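Local coordinates for putative peptidyl-arginine deiminase family protein (Campylobacter jejuni subsp. jejuni serotype O:2, PDB 6B10) that probably acts as an agmatine deiminase, hydrolysing agmatine to N-carbamoylputrescine in polyamine biosynthesis, at residues M23-P27 / I40-Y44; D85-R89 / H322-N327. All coordinates share one frame; numbering follows the deposited sequence.

Strand 19-25 is where the two contacts meet: its end and the loop residues Leu26 and Pro27 just after it pack on helix 37-52 in interaction 1, and its antiparallel neighbour in the sheet, strand 326-329, carries part of interaction 2. The centres of the contacts are about 10 Å apart. They touch directly: Met23 N lies 2.8 Å from Gln326 O, a probable hydrogen bond; Ser25 OG lies 3.3 Å from Asp85 O, a weaker one; and Ile88 CG2 packs 3.4 Å from Met23 O. Interaction 2 is nearer the bound potassium ion, about 8 Å from the side chain of Gln326 against about 13 Å for Ser25. Phe91 of the metal site follows Arg89 on helix 88-91.

Interaction 1 (M23-P27 / I40-Y44); sequences MLSLP and ILQSY
Tyr44 N donates to Ile40 O at 2.8 Å, a helical bond between two residues whose side chains both reach Pro27. No hydrogen bond joins 23-27 to 40-44; the contact is made by van der Waals and CH-pi packing. Pro27 CD sits over one face of the Tyr44 ring, 3.6 Å from its centroid and 17° off the normal, which meets the geometry of a CH-pi contact. Next to it, Pro27 CG approaches Tyr44 CE1 to 3.4 Å, so one flank of the proline ring lies over the rim of the phenol. Here strand 19-25 runs out toward helix 37-52, the first two elements of a beta-alpha-beta unit completed by strand 56-61, consistent with the pentein alpha/beta propeller of guanidino-group-modifying enzymes. Leu24 CD2 reaches Tyr44 CE2 at 3.9 Å, the two side chains pointing opposite ways, while Leu26 CD2 meets Tyr44 CD2 obliquely, also at 3.9 Å. One turn earlier in the helix, with Ile40 CG1 anti to the backbone N (chi1 -169°), both CG2 (3.8 Å) and CG1 lie against Pro27 CG. Leu41 CD2 closes on Pro27 O at 3.6 Å. The Tyr44 ring also meets Phe314, and Trp33 touches Pro27 and Ile40.

Interaction 2 (D85-R89 / H322-N327); sequences DTWIR and HCSCQN
At the start of strand 326-329, an outermost strand of a mixed four-stranded sheet, Arg89 of the short helix 88-91 pushes its side chain into the turn formed by 322-325. Its guanidinium lies flat on the His322 ring, centres 3.5 Å apart and planes at 14°, with Gln326 OE1 over the opposite face. Edge bonds fix the rotation of the group. NE donates to His322 O at 3.0 Å with an N-H...O angle of 161°, while Asn327 OD1 is gripped end-on by two nitrogens, NH2 at 2.8 Å and NH1 at 3.1 Å. The chain bends at chi2 (76°) and again at chi3, bringing the guanidinium back over the imidazole. Cys325 SG adds a weak bond from NH2. His322 is itself positioned from outside, ND1 bonding Asp209 and NE2 bonding Glu15, and Glu15 also forms a long, weak ion pair with Arg89 NH1.

The backbone leading to the arginine is shaped by an Asx turn, Asp85 OD1 accepting from Trp87 N, and by an inverse gamma turn centred on Trp87. Beyond these turns, Arg89 N makes a weak bond to Cys323 O at 3.3 Å, and Trp87 CA also nears that oxygen in a bent CA-H...O contact. Trp87 CE3 packs obliquely on Cys323 CB, with Ser324 N near the plane of the indole at its edge. Ile88 CG2 and Cys325 CA are in tight contact, 3.4 Å apart, closer than usual for two carbons. Gln326 OE1 accepts from Asn327 N in its carbonyl plane, on a lone pair, which keeps OE1 over the guanidinium face, the amide steeply inclined to that group and not hydrogen-bonded to it. A water lies between Thr86 O (2.6 Å) and Ser324 O (2.8 Å), close enough to bridge them, though other acceptors compete for its protons.

Interaction 1 (M23-P27 / I40-Y44)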
loop_
_atom_site.group_PDB
_atom_site.type_symbol
_atom_site.label_atom_id
_atom_site.label_comp_id
_atom_site.label_asym_id
_atom_site.label_seq_id
_atom_site.Cartn_x
_atom_site.Cartn_y
_atom_site.Cartn_z
ATOM N N MET A 23 -9.641 -3.103 -2.669
ATOM C CA MET A 23 -9.958 -2.675 -4.014
ATOM C C MET A 23 -8.746 -2.828 -4.920
ATOM O O MET A 23 -7.632 -2.474 -4.542
ATOM C CB MET A 23 -10.425 -1.231 -3.982
ATOM C CG MET A 23 -11.576 -1.008 -3.010
ATOM S SD MET A 23 -12.212 0.673 -3.014
ATOM C CE MET A 23 -10.749 1.613 -2.602
ATOM N N LEU A 24 -8.975 -3.374 -6.110
ATOM C CA LEU A 24 -7.925 -3.578 -7.100
ATOM C C LEU A 24 -8.393 -3.155 -8.493
ATOM O O LEU A 24 -9.587 -3.192 -8.806
ATOM C CB LEU A 24 -7.502 -5.050 -7.134
ATOM C CG LEU A 24 -7.110 -5.689 -5.794
ATOM C CD1 LEU A 24 -8.279 -6.434 -5.176
ATOM C CD2 LEU A 24 -5.920 -6.633 -5.946
ATOM N N SER A 25 -7.438 -2.756 -9.323
ATOM C CA SER A 25 -7.699 -2.431 -10.716
ATOM C C SER A 25 -7.073 -3.506 -11.600
ATOM O O SER A 25 -5.853 -3.573 -11.735
ATOM C CB SER A 25 -7.119 -1.063 -11.049
ATOM O OG SER A 25 -7.332 -0.743 -12.411
ATOM N N LEU A 26 -7.916 -4.344 -12.199
ATOM C CA LEU A 26 -7.450 -5.463 -13.019
ATOM C C LEU A 26 -6.542 -5.045 -14.178
ATOM O O LEU A 26 -6.751 -3.993 -14.789
ATOM C CB LEU A 26 -8.633 -6.254 -13.578
ATOM C CG LEU A 26 -9.451 -7.062 -12.574
ATOM C CD1 LEU A 26 -10.614 -7.731 -13.285
ATOM C CD2 LEU A 26 -8.605 -8.106 -11.855
ATOM N N PRO A 27 -5.511 -5.861 -14.465
ATOM C CA PRO A 27 -4.774 -5.688 -15.713
ATOM C C PRO A 27 -5.632 -6.146 -16.882
ATOM O O PRO A 27 -6.361 -7.126 -16.758
ATOM C CB PRO A 27 -3.555 -6.607 -15.550
ATOM C CG PRO A 27 -3.507 -6.973 -14.107
ATOM C CD PRO A 27 -4.922 -6.919 -13.629
ATOM N N ILE A 40 0.001 -12.480 -15.144
ATOM C CA ILE A 40 -0.407 -11.583 -14.056
ATOM C C ILE A 40 -1.846 -11.848 -13.595
ATOM O O ILE A 40 -2.131 -11.825 -12.397
ATOM C CB ILE A 40 -0.200 -10.089 -14.421
ATOM C CG1 ILE A 40 -0.375 -9.185 -13.192
ATOM C CG2 ILE A 40 -1.144 -9.642 -15.529
ATOM C CD1 ILE A 40 0.683 -9.361 -12.121
ATOM N N LEU A 41 -2.741 -12.125 -14.540
ATOM C CA LEU A 41 -4.126 -12.437 -14.193
ATOM C C LEU A 41 -4.214 -13.667 -13.296
ATOM O O LEU A 41 -5.045 -13.722 -12.394
ATOM C CB LEU A 41 -5.000 -12.619 -15.445
ATOM C CG LEU A 41 -5.756 -11.393 -15.987
ATOM C CD1 LEU A 41 -6.565 -10.698 -14.899
ATOM C CD2 LEU A 41 -4.828 -10.391 -16.647
ATOM N N GLN A 42 -3.351 -14.647 -13.534
ATOM C CA GLN A 42 -3.308 -15.827 -12.681
ATOM C C GLN A 42 -2.827 -15.471 -11.266
ATOM O O GLN A 42 -3.346 -15.995 -10.275
ATOM C CB GLN A 42 -2.414 -16.909 -13.296
ATOM C CG GLN A 42 -2.355 -18.187 -12.478
ATOM C CD GLN A 42 -3.737 -18.669 -12.075
ATOM O OE1 GLN A 42 -4.605 -18.870 -12.929
ATOM N NE2 GLN A 42 -3.957 -18.843 -10.771
ATOM N N SER A 43 -1.834 -14.588 -11.187
ATOM C CA SER A 43 -1.375 -14.048 -9.908
ATOM C C SER A 43 -2.512 -13.330 -9.173
ATOM O O SER A 43 -2.757 -13.590 -7.991
ATOM C CB SER A 43 -0.209 -13.084 -10.123
ATOM O OG SER A 43 0.836 -13.706 -10.851
ATOM N N TYR A 44 -3.203 -12.438 -9.888
ATOM C CA TYR A 44 -4.380 -11.739 -9.350
ATOM C C TYR A 44 -5.424 -12.696 -8.813
ATOM O O TYR A 44 -5.923 -12.508 -7.708
ATOM C CB TYR A 44 -5.027 -10.850 -10.411
ATOM C CG TYR A 44 -4.572 -9.421 -10.357
ATOM C CD1 TYR A 44 -3.367 -9.043 -10.913
ATOM C CD2 TYR A 44 -5.344 -8.448 -9.736
ATOM C CE1 TYR A 44 -2.933 -7.732 -10.865
ATOM C CE2 TYR A 44 -4.923 -7.134 -9.679
ATOM C CZ TYR A 44 -3.716 -6.782 -10.247
ATOM O OH TYR A 44 -3.281 -5.482 -10.198
#

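Interaction 2 (D85-R89 / H322-N327)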
loop_
_atom_site.group_PDB
_atom_site.type_symbol
_atom_site.label_atom_id
_atom_site.label_comp_id
_atom_site.label_asym_id
_atom_site.label_seq_id
_atom_site.Cartn_x
_atom_site.Cartn_y
_atom_site.Cartn_z
ATOM N N ASP A 85 -3.686 2.122 -15.617
ATOM C CA ASP A 85 -2.856 1.884 -14.438
ATOM C C ASP A 85 -3.563 0.921 -13.477
ATOM O O ASP A 85 -4.718 1.144 -13.107
ATOM C CB ASP A 85 -2.583 3.220 -13.738
ATOM C CG ASP A 85 -1.606 3.101 -12.578
ATOM O OD1 ASP A 85 -1.135 1.987 -12.278
ATOM O OD2 ASP A 85 -1.313 4.142 -11.956
ATOM N N THR A 86 -2.870 -0.149 -13.092
ATOM C CA THR A 86 -3.398 -1.117 -12.128
ATOM C C THR A 86 -2.961 -0.813 -10.685
ATOM O O THR A 86 -3.484 -1.394 -9.734
ATOM C CB THR A 86 -2.951 -2.548 -12.478
ATOM O OG1 THR A 86 -1.520 -2.617 -12.487
ATOM C CG2 THR A 86 -3.492 -2.957 -13.836
ATOM N N TRP A 87 -2.000 0.090 -10.524
ATOM C CA TRP A 87 -1.446 0.383 -9.212
ATOM C C TRP A 87 -2.358 1.351 -8.474
ATOM O O TRP A 87 -2.077 2.539 -8.382
ATOM C CB TRP A 87 -0.025 0.934 -9.343
ATOM C CG TRP A 87 0.900 0.011 -10.106
ATOM C CD1 TRP A 87 1.522 0.275 -11.292
ATOM C CD2 TRP A 87 1.282 -1.327 -9.744
ATOM N NE1 TRP A 87 2.273 -0.806 -11.685
ATOM C CE2 TRP A 87 2.145 -1.803 -10.753
ATOM C CE3 TRP A 87 0.981 -2.165 -8.665
ATOM C CZ2 TRP A 87 2.713 -3.079 -10.715
ATOM C CZ3 TRP A 87 1.546 -3.437 -8.628
ATOM C CH2 TRP A 87 2.401 -3.879 -9.647
ATOM N N ILE A 88 -3.459 0.820 -7.954
ATOM C CA ILE A 88 -4.499 1.645 -7.332
ATOM C C ILE A 88 -4.028 2.330 -6.039
ATOM O O ILE A 88 -4.528 3.399 -5.697
ATOM C CB ILE A 88 -5.809 0.845 -7.104
ATOM C CG1 ILE A 88 -6.943 1.775 -6.649
ATOM C CG2 ILE A 88 -5.620 -0.270 -6.089
ATOM C CD1 ILE A 88 -8.321 1.158 -6.764
ATOM N N ARG A 89 -3.070 1.729 -5.332
ATOM C CA ARG A 89 -2.441 2.375 -4.172
ATOM C C ARG A 89 -1.897 3.777 -4.517
ATOM O O ARG A 89 -1.917 4.677 -3.676
ATOM C CB ARG A 89 -1.317 1.479 -3.622
ATOM C CG ARG A 89 -0.592 1.983 -2.368
ATOM C CD ARG A 89 -1.381 1.830 -1.075
ATOM N NE ARG A 89 -1.921 0.483 -0.887
ATOM C CZ ARG A 89 -2.688 0.120 0.142
ATOM N NH1 ARG A 89 -2.979 0.984 1.102
ATOM N NH2 ARG A 89 -3.157 -1.119 0.216
ATOM N N HIS A 322 1.076 -4.679 -2.157
ATOM C CA HIS A 322 0.533 -3.451 -1.547
ATOM C C HIS A 322 0.244 -2.380 -2.599
ATOM O O HIS A 322 -0.764 -1.691 -2.517
ATOM C CB HIS A 322 1.496 -2.893 -0.489
ATOM C CG HIS A 322 0.890 -1.857 0.411
ATOM N ND1 HIS A 322 1.299 -0.541 0.409
ATOM C CD2 HIS A 322 -0.080 -1.944 1.354
ATOM C CE1 HIS A 322 0.604 0.141 1.303
ATOM N NE2 HIS A 322 -0.241 -0.688 1.891
ATOM N N CYS A 323 1.137 -2.249 -3.579
ATOM C CA CYS A 323 0.976 -1.279 -4.672
ATOM C C CYS A 323 -0.265 -1.536 -5.526
ATOM O O CYS A 323 -0.834 -0.611 -6.095
ATOM C CB CYS A 323 2.209 -1.294 -5.594
ATOM S SG CYS A 323 3.771 -0.843 -4.807
ATOM N N SER A 324 -0.675 -2.794 -5.623
ATOM C CA SER A 324 -1.799 -3.184 -6.475
ATOM C C SER A 324 -3.177 -3.110 -5.808
ATOM O O SER A 324 -4.163 -3.545 -6.401
ATOM C CB SER A 324 -1.597 -4.617 -6.948
ATOM O OG SER A 324 -2.014 -5.509 -5.939
ATOM N N CYS A 325 -3.267 -2.595 -4.587
ATOM C CA CYS A 325 -4.549 -2.581 -3.902
ATOM C C CYS A 325 -4.729 -1.364 -3.019
ATOM O O CYS A 325 -3.779 -0.631 -2.735
ATOM C CB CYS A 325 -4.734 -3.869 -3.100
ATOM S SG CYS A 325 -3.560 -4.129 -1.741
ATOM N N GLN A 326 -5.971 -1.124 -2.626
ATOM C CA GLN A 326 -6.284 -0.052 -1.697
ATOM C C GLN A 326 -7.332 -0.548 -0.706
ATOM O O GLN A 326 -8.219 -1.327 -1.053
ATOM C CB GLN A 326 -6.770 1.185 -2.450
ATOM C CG GLN A 326 -7.081 2.396 -1.578
ATOM C CD GLN A 326 -5.893 2.863 -0.750
ATOM O OE1 GLN A 326 -5.534 2.236 0.251
ATOM N NE2 GLN A 326 -5.281 3.971 -1.158
ATOM N N ASN A 327 -7.209 -0.100 0.532
ATOM C CA ASN A 327 -8.107 -0.525 1.589
ATOM C C ASN A 327 -9.214 0.501 1.757
ATOM O O ASN A 327 -8.971 1.700 1.667
ATOM C CB ASN A 327 -7.327 -0.692 2.904
ATOM C CG ASN A 327 -6.050 -1.485 2.718
ATOM O OD1 ASN A 327 -5.008 -0.932 2.362
ATOM N ND2 ASN A 327 -6.131 -2.793 2.932
HETATM O O HOH W 1 -4.680 -3.645 -9.135
#